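Local coordinates for ABC transporter binding protein AcbH (Actinoplanes, PDB 3OO8) that binds beta-D-galactopyranose, for which it has an exclusive preference, as the extracellular solute receptor of an ABC transporter, at residues A[143-148]-A[266-271]; A[180-185]-A[389-394]; A[186-191]-A[260-265]. The protein carries 2 engineered substitutions. One frame throughout, in Å; residues are numbered along the deposited sequence.

Contact 1 (A[143-148]-A[266-271]); sequences VVFYNK and QVAANY
Val-267, one residue on from the galactose-binding Gln-266, lies over one face of the Phe-145 ring. Its CB stands 3.8 Å from Phe-145 CD2, displaced toward the rim, in a CH-pi contact whose direction is 24° off the ring normal. Both methyl groups take part: CG1 is 3.9 Å from Phe-145 CG, and CG2 is equally close to Phe-145 CD2, so the branched end lies against one face near the CG-CD2 rim. Phe-145 is placed for this by a first torsion of -71°, which turns CG anti to its carbonyl carbon and sends the ring from strand 134-147 toward the helix.

Ala-268 follows, its CB reaching Phe-145 CE1 at 4.5 Å, a looser apolar contact. With an alanine at Phe-145, Val-267 would probably lose the surface its CB and methyls rest on, leaving a gap between strand and helix.

At Tyr-271 the contact passes from the ring of Phe-145 to the amide of Asn-147. The phenol stretches back toward the strand, and the amide meets it at the ring edge, the two planes 37° apart. As modelled, Asn-147 ND2 is 2.8 Å from Tyr-271 OH. Elsewhere Tyr-271 packs on Leu-252 and Glu-253 of helix 245-253, while Val-267 also touches Met-260 of the adjoining strand.

Chemically, the contact is apolar where the helix faces the strand and polar at its far end. Hydrophobic burial therefore carries most of the join between sheet and helix, just beyond the residue that binds the sugar.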
# COMPACT_ATOMS: atom_id res chain seq x y z
N VAL A 143 2.82 -0.68 8.97
CA VAL A 143 3.04 -1.48 10.17
C VAL A 143 3.45 -0.52 11.30
O VAL A 143 3.57 0.67 11.07
CB VAL A 143 4.21 -2.52 9.95
CG1 VAL A 143 3.73 -3.69 9.07
CG2 VAL A 143 5.40 -1.89 9.25
N VAL A 144 3.58 -1.04 12.52
CA VAL A 144 3.88 -0.20 13.71
C VAL A 144 5.38 -0.26 14.00
O VAL A 144 5.94 -1.32 14.33
CB VAL A 144 3.16 -0.77 14.98
CG1 VAL A 144 3.41 0.19 16.14
CG2 VAL A 144 1.65 -0.98 14.78
N PHE A 145 6.03 0.89 13.93
CA PHE A 145 7.48 0.99 14.13
C PHE A 145 7.79 1.34 15.57
O PHE A 145 6.96 1.93 16.22
CB PHE A 145 8.05 2.07 13.21
CG PHE A 145 8.02 1.64 11.78
CD1 PHE A 145 9.10 0.96 11.22
CD2 PHE A 145 6.93 1.98 10.98
CE1 PHE A 145 9.08 0.51 9.90
CE2 PHE A 145 6.89 1.55 9.63
CZ PHE A 145 7.97 0.82 9.10
N TYR A 146 8.94 0.87 16.03
CA TYR A 146 9.41 1.16 17.40
C TYR A 146 10.92 1.06 17.42
O TYR A 146 11.55 0.64 16.47
CB TYR A 146 8.81 0.16 18.38
CG TYR A 146 9.27 -1.27 18.19
CD1 TYR A 146 10.27 -1.81 18.99
CD2 TYR A 146 8.70 -2.09 17.21
CE1 TYR A 146 10.69 -3.12 18.82
CE2 TYR A 146 9.11 -3.41 17.03
CZ TYR A 146 10.11 -3.92 17.85
OH TYR A 146 10.53 -5.23 17.72
N ASN A 147 11.53 1.51 18.53
CA ASN A 147 12.98 1.39 18.69
C ASN A 147 13.30 0.17 19.57
O ASN A 147 12.81 0.07 20.71
CB ASN A 147 13.47 2.65 19.42
CG ASN A 147 13.29 3.90 18.59
OD1 ASN A 147 12.62 4.85 19.00
ND2 ASN A 147 13.86 3.90 17.42
N LYS A 148 14.14 -0.73 19.06
CA LYS A 148 14.46 -1.98 19.77
C LYS A 148 15.10 -1.72 21.13
O LYS A 148 14.73 -2.35 22.13
CB LYS A 148 15.39 -2.84 18.95
CG LYS A 148 14.68 -3.49 17.77
CD LYS A 148 15.66 -4.27 16.89
CE LYS A 148 16.58 -3.37 16.14
NZ LYS A 148 17.35 -4.15 15.11
N GLN A 266 8.11 5.70 4.53
CA GLN A 266 7.95 6.99 5.20
C GLN A 266 8.77 6.96 6.48
O GLN A 266 9.85 7.60 6.56
CB GLN A 266 6.46 7.25 5.48
CG GLN A 266 5.64 7.29 4.19
CD GLN A 266 4.33 6.55 4.30
OE1 GLN A 266 3.69 6.49 5.35
NE2 GLN A 266 3.93 5.99 3.18
N VAL A 267 8.34 6.17 7.46
CA VAL A 267 8.99 6.19 8.77
C VAL A 267 10.46 5.76 8.67
O VAL A 267 11.34 6.47 9.18
CB VAL A 267 8.25 5.31 9.84
CG1 VAL A 267 9.02 5.34 11.19
CG2 VAL A 267 6.80 5.81 10.03
N ALA A 268 10.75 4.61 8.08
CA ALA A 268 12.13 4.11 8.04
C ALA A 268 13.00 5.03 7.18
O ALA A 268 14.17 5.28 7.51
CB ALA A 268 12.18 2.68 7.52
N ALA A 269 12.43 5.52 6.08
CA ALA A 269 13.16 6.42 5.18
C ALA A 269 13.56 7.69 5.92
O ALA A 269 14.59 8.29 5.60
CB ALA A 269 12.33 6.76 3.95
N ASN A 270 12.76 8.09 6.90
CA ASN A 270 13.00 9.36 7.61
C ASN A 270 14.12 9.26 8.63
O ASN A 270 14.69 10.29 9.03
CB ASN A 270 11.74 9.84 8.32
CG ASN A 270 11.74 11.35 8.57
OD1 ASN A 270 11.81 11.80 9.72
ND2 ASN A 270 11.70 12.12 7.50
N TYR A 271 14.40 8.04 9.08
CA TYR A 271 15.43 7.83 10.11
C TYR A 271 16.82 8.18 9.55
O TYR A 271 17.10 7.99 8.36
CB TYR A 271 15.45 6.38 10.60
CG TYR A 271 14.70 6.13 11.89
CD1 TYR A 271 13.41 6.63 12.08
CD2 TYR A 271 15.28 5.41 12.92
CE1 TYR A 271 12.73 6.42 13.28
CE2 TYR A 271 14.61 5.18 14.11
CZ TYR A 271 13.33 5.67 14.28
OH TYR A 271 12.66 5.45 15.45

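Contact 2 (A[180-185]-A[389-394]); sequences LAFADK and QFIDQP
The Phe-182 ring meets Ile-391 at its edge: the CD1 methyl lies near the ring plane, 3.8 Å from Phe-182 CE2 and 4.0 Å from Phe-182 CZ. Trp-229 of helix 220-232 also touches this phenylalanine. Within 389-394, a second flat group is covered in a different way, for Pro-394 folds back over one face of the Phe-390 ring, with its CB 3.7 Å above the plane of Phe-390 and shifted toward the rim.

Ile-391 carries the helix side of the contact through a single methyl. Its longer branch starts anti to the carbonyl carbon and continues extended (chi2 163°), which pushes CD1 out from the helix toward the oncoming Phe-182. The same methyl is 3.6 Å from Asp-184 OD2, the two side chains meeting at a slant. Asp-184 thus turns one oxygen to a hydrocarbon, while the other, OD1, accepts a hydrogen bond from the backbone N of Ala-190. That hydrogen bond limits how the carboxylate can turn, and with OD1 held at the backbone N just before helix 191-201, the charged form is probably favoured.

No hydrogen bond joins the two segments themselves, although nearby the carbonyl of Asp-184 is bonded to Gln-388 NE2, one residue before 389-394. Van der Waals contact therefore joins the last turn of helix 377-392 to the chain as it leaves strand 178-181. This packing of a late helix against a connection from the sheet belongs to the class 2 solute-binding fold, at a partly buried place where Phe-182 lies about 8 Å, side chain to side chain, from the galactose-binding Trp-142.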
# COMPACT_ATOMS: atom_id res chain seq x y z
N LEU A 180 1.73 6.48 20.80
CA LEU A 180 1.77 6.49 19.36
C LEU A 180 1.99 7.89 18.82
O LEU A 180 1.13 8.77 18.93
CB LEU A 180 0.46 5.90 18.80
CG LEU A 180 0.23 4.40 19.02
CD1 LEU A 180 -1.26 4.13 19.14
CD2 LEU A 180 0.87 3.61 17.86
N ALA A 181 3.16 8.12 18.24
CA ALA A 181 3.37 9.35 17.48
C ALA A 181 2.30 9.36 16.38
O ALA A 181 2.04 8.33 15.75
CB ALA A 181 4.75 9.36 16.86
N PHE A 182 1.68 10.51 16.17
CA PHE A 182 0.55 10.59 15.26
C PHE A 182 0.48 11.97 14.61
O PHE A 182 0.62 13.00 15.29
CB PHE A 182 -0.73 10.26 16.03
CG PHE A 182 -1.94 10.06 15.15
CD1 PHE A 182 -1.91 9.15 14.11
CD2 PHE A 182 -3.11 10.78 15.39
CE1 PHE A 182 -3.00 8.97 13.32
CE2 PHE A 182 -4.24 10.61 14.59
CZ PHE A 182 -4.17 9.69 13.54
N ALA A 183 0.21 11.98 13.32
CA ALA A 183 0.21 13.20 12.51
C ALA A 183 -0.81 13.07 11.38
O ALA A 183 -0.99 11.98 10.81
CB ALA A 183 1.59 13.42 11.94
N ASP A 184 -1.49 14.18 11.08
CA ASP A 184 -2.46 14.14 9.99
C ASP A 184 -2.64 15.47 9.25
O ASP A 184 -3.60 15.65 8.52
CB ASP A 184 -3.81 13.66 10.48
CG ASP A 184 -4.67 13.11 9.35
OD1 ASP A 184 -4.12 12.45 8.43
OD2 ASP A 184 -5.91 13.31 9.40
N LYS A 185 -1.73 16.41 9.47
CA LYS A 185 -1.79 17.63 8.68
C LYS A 185 -1.78 17.32 7.18
O LYS A 185 -2.39 18.03 6.39
CB LYS A 185 -0.65 18.57 9.07
CG LYS A 185 -0.76 19.96 8.41
CD LYS A 185 0.24 20.92 9.04
CE LYS A 185 -0.09 22.38 8.71
NZ LYS A 185 0.15 22.65 7.27
N GLN A 389 -12.02 15.64 11.02
CA GLN A 389 -13.11 16.10 11.87
C GLN A 389 -13.31 15.13 13.06
O GLN A 389 -13.47 15.56 14.21
CB GLN A 389 -14.38 16.30 11.02
CG GLN A 389 -15.54 16.91 11.77
CD GLN A 389 -16.70 17.29 10.85
OE1 GLN A 389 -16.65 17.05 9.63
NE2 GLN A 389 -17.76 17.85 11.43
N PHE A 390 -13.21 13.82 12.80
CA PHE A 390 -13.28 12.83 13.87
C PHE A 390 -12.13 13.00 14.88
O PHE A 390 -12.33 13.01 16.09
CB PHE A 390 -13.26 11.40 13.31
CG PHE A 390 -13.12 10.35 14.37
CD1 PHE A 390 -14.21 9.96 15.15
CD2 PHE A 390 -11.88 9.77 14.64
CE1 PHE A 390 -14.06 8.99 16.16
CE2 PHE A 390 -11.73 8.82 15.65
CZ PHE A 390 -12.81 8.42 16.41
N ILE A 391 -10.90 13.12 14.37
CA ILE A 391 -9.73 13.31 15.19
C ILE A 391 -9.90 14.53 16.09
O ILE A 391 -9.55 14.45 17.26
CB ILE A 391 -8.46 13.42 14.34
CG1 ILE A 391 -8.13 12.05 13.72
CG2 ILE A 391 -7.27 13.96 15.17
CD1 ILE A 391 -7.16 12.09 12.57
N ASP A 392 -10.44 15.63 15.54
CA ASP A 392 -10.68 16.85 16.34
C ASP A 392 -11.67 16.67 17.50
O ASP A 392 -11.56 17.33 18.54
CB ASP A 392 -11.23 17.95 15.43
CG ASP A 392 -10.16 18.64 14.61
OD1 ASP A 392 -8.98 18.61 15.03
OD2 ASP A 392 -10.50 19.24 13.56
N GLN A 393 -12.65 15.79 17.31
CA GLN A 393 -13.70 15.55 18.30
C GLN A 393 -14.20 14.12 18.18
O GLN A 393 -15.21 13.87 17.50
CB GLN A 393 -14.88 16.49 18.08
CG GLN A 393 -14.50 17.98 18.11
CD GLN A 393 -15.69 18.91 18.34
OE1 GLN A 393 -16.84 18.47 18.46
NE2 GLN A 393 -15.41 20.20 18.43
N PRO A 394 -13.50 13.18 18.82
CA PRO A 394 -13.84 11.74 18.68
C PRO A 394 -15.00 11.24 19.54
O PRO A 394 -14.83 10.39 20.44
CB PRO A 394 -12.51 11.04 19.03
CG PRO A 394 -11.88 12.01 20.05
CD PRO A 394 -12.20 13.38 19.48

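Contact 3 (A[186-191]-A[260-265]); sequences DGWPAL and MFQGSN
Gln-262 lays its amide against two neighbouring residues, Pro-189 and Trp-188. Its OE1 comes within 3.6 Å of Pro-189 CB, whereas its NE2 approaches the far corner of the indole, 3.8 Å from Trp-188 CH2 and 4.0 Å from Trp-188 CZ3. The glutamine crosses the tryptophan at about a right angle, amide and ring planes 73° apart, so the two flat groups do not stack.

At Gln-262 the first torsion is -124°, far from a staggered value and close to eclipsing the hydrogen on CA; beyond CG the chain is extended. This somewhat strained start carries the amide across to the loop 186-191. Trp-188 holds CG between its backbone N and carbonyl carbon (chi1 57°), which folds the indole beside the following proline: Pro-189 CD sits 3.4 Å above the plane of the Trp-188 ring, toward the rim.

No hydrogen bond spans the two segments. The polar hold on Gln-262 comes from elsewhere, as its NE2 donates to OE1 of Gln-266, a galactose-binding residue whose OE1 also takes the backbone N-H of Gly-263. Gln-262 would thus be a second-shell residue, consistent with a part in orienting the Gln-266 amide.

In the fold, the contact ties the loop ahead of helix 191-201 to the corner between strand 257-261 and helix 264-270. Trp-245, opening helix 245-253, touches both Trp-188 and Gln-262, and Trp-142 of strand 134-147 also packs on the glutamine.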
# COMPACT_ATOMS: atom_id res chain seq x y z
N ASP A 186 -1.07 16.25 6.79
CA ASP A 186 -0.94 15.82 5.40
C ASP A 186 -2.18 15.14 4.82
O ASP A 186 -2.27 14.93 3.62
CB ASP A 186 0.27 14.89 5.25
CG ASP A 186 1.58 15.56 5.69
OD1 ASP A 186 1.94 16.60 5.12
OD2 ASP A 186 2.23 15.02 6.60
N GLY A 187 -3.13 14.83 5.70
CA GLY A 187 -4.46 14.36 5.30
C GLY A 187 -4.51 12.87 5.06
O GLY A 187 -5.36 12.17 5.63
N TRP A 188 -3.56 12.37 4.29
CA TRP A 188 -3.58 10.94 3.96
C TRP A 188 -3.07 9.99 5.09
O TRP A 188 -3.54 8.87 5.16
CB TRP A 188 -2.85 10.65 2.64
CG TRP A 188 -1.43 11.14 2.67
CD1 TRP A 188 -0.95 12.35 2.22
CD2 TRP A 188 -0.29 10.42 3.18
NE1 TRP A 188 0.40 12.45 2.46
CE2 TRP A 188 0.84 11.27 3.03
CE3 TRP A 188 -0.12 9.16 3.78
CZ2 TRP A 188 2.12 10.89 3.43
CZ3 TRP A 188 1.17 8.78 4.18
CH2 TRP A 188 2.27 9.66 4.01
N PRO A 189 -2.15 10.43 5.98
CA PRO A 189 -1.66 9.43 6.95
C PRO A 189 -2.74 8.71 7.77
O PRO A 189 -2.66 7.48 7.94
CB PRO A 189 -0.74 10.26 7.88
CG PRO A 189 -0.22 11.35 6.96
CD PRO A 189 -1.44 11.72 6.13
N ALA A 190 -3.76 9.43 8.24
CA ALA A 190 -4.79 8.82 9.09
C ALA A 190 -5.68 7.83 8.36
O ALA A 190 -6.36 7.02 9.01
CB ALA A 190 -5.67 9.93 9.76
N LEU A 191 -5.71 7.92 7.04
CA LEU A 191 -6.49 6.94 6.28
C LEU A 191 -5.97 5.53 6.58
O LEU A 191 -6.74 4.57 6.57
CB LEU A 191 -6.40 7.20 4.78
CG LEU A 191 -6.84 8.59 4.29
CD1 LEU A 191 -6.84 8.59 2.76
CD2 LEU A 191 -8.25 8.86 4.86
N MET A 260 5.03 4.22 16.14
CA MET A 260 4.36 5.02 15.12
C MET A 260 3.88 4.08 14.00
O MET A 260 4.66 3.24 13.53
CB MET A 260 5.27 6.06 14.51
CG MET A 260 4.56 6.84 13.40
SD MET A 260 5.60 8.25 12.94
CE MET A 260 4.60 9.00 11.65
N PHE A 261 2.62 4.19 13.62
CA PHE A 261 2.04 3.34 12.56
C PHE A 261 2.04 4.11 11.25
O PHE A 261 1.40 5.15 11.16
CB PHE A 261 0.58 2.92 12.92
CG PHE A 261 -0.11 2.10 11.85
CD1 PHE A 261 0.23 0.76 11.70
CD2 PHE A 261 -1.08 2.66 11.02
CE1 PHE A 261 -0.39 -0.03 10.75
CE2 PHE A 261 -1.69 1.88 10.04
CZ PHE A 261 -1.34 0.53 9.94
N GLN A 262 2.78 3.64 10.25
CA GLN A 262 2.72 4.25 8.92
C GLN A 262 3.46 3.35 7.92
O GLN A 262 3.82 2.22 8.26
CB GLN A 262 3.27 5.70 8.92
CG GLN A 262 2.27 6.68 8.37
CD GLN A 262 2.73 8.12 8.38
OE1 GLN A 262 2.33 8.89 9.25
NE2 GLN A 262 3.55 8.48 7.41
N GLY A 263 3.67 3.83 6.69
CA GLY A 263 4.37 3.04 5.67
C GLY A 263 5.87 3.00 5.90
O GLY A 263 6.44 3.97 6.40
N SER A 264 6.53 1.88 5.57
CA SER A 264 8.00 1.84 5.81
C SER A 264 8.78 2.85 4.96
O SER A 264 9.82 3.36 5.41
CB SER A 264 8.56 0.45 5.56
OG SER A 264 8.45 0.21 4.18
N ASN A 265 8.30 3.16 3.77
CA ASN A 265 8.97 4.14 2.90
C ASN A 265 8.78 5.58 3.38
O ASN A 265 9.16 6.54 2.72
CB ASN A 265 8.56 3.94 1.44
CG ASN A 265 7.19 4.46 1.14
OD1 ASN A 265 6.43 4.83 2.04
ND2 ASN A 265 6.84 4.47 -0.14

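Overall arrangement
Contacts 1 and 3 are buried, contact 2 only partly so; their centres lie about 16, 10 and 21 Å from the centre of the chain, for contacts 1, 3 and 2 in turn. All reach the same sheet, in which strand 257-261 neighbours both 134-147 and 178-181. Contacts 1 and 3 share helix 264-270 and touch through their backbones, Phe-145 N lying 2.7 Å from Met-260 O. Contact 2 meets contact 3 through the Asp-184 carboxylate. Their chemistry differs with place: a ring face on a branched side chain, with a polar end, in contact 1, a methyl between ring edge and carboxylate in contact 2, and an amide on hydrocarbon beside the sugar-binding residues in contact 3.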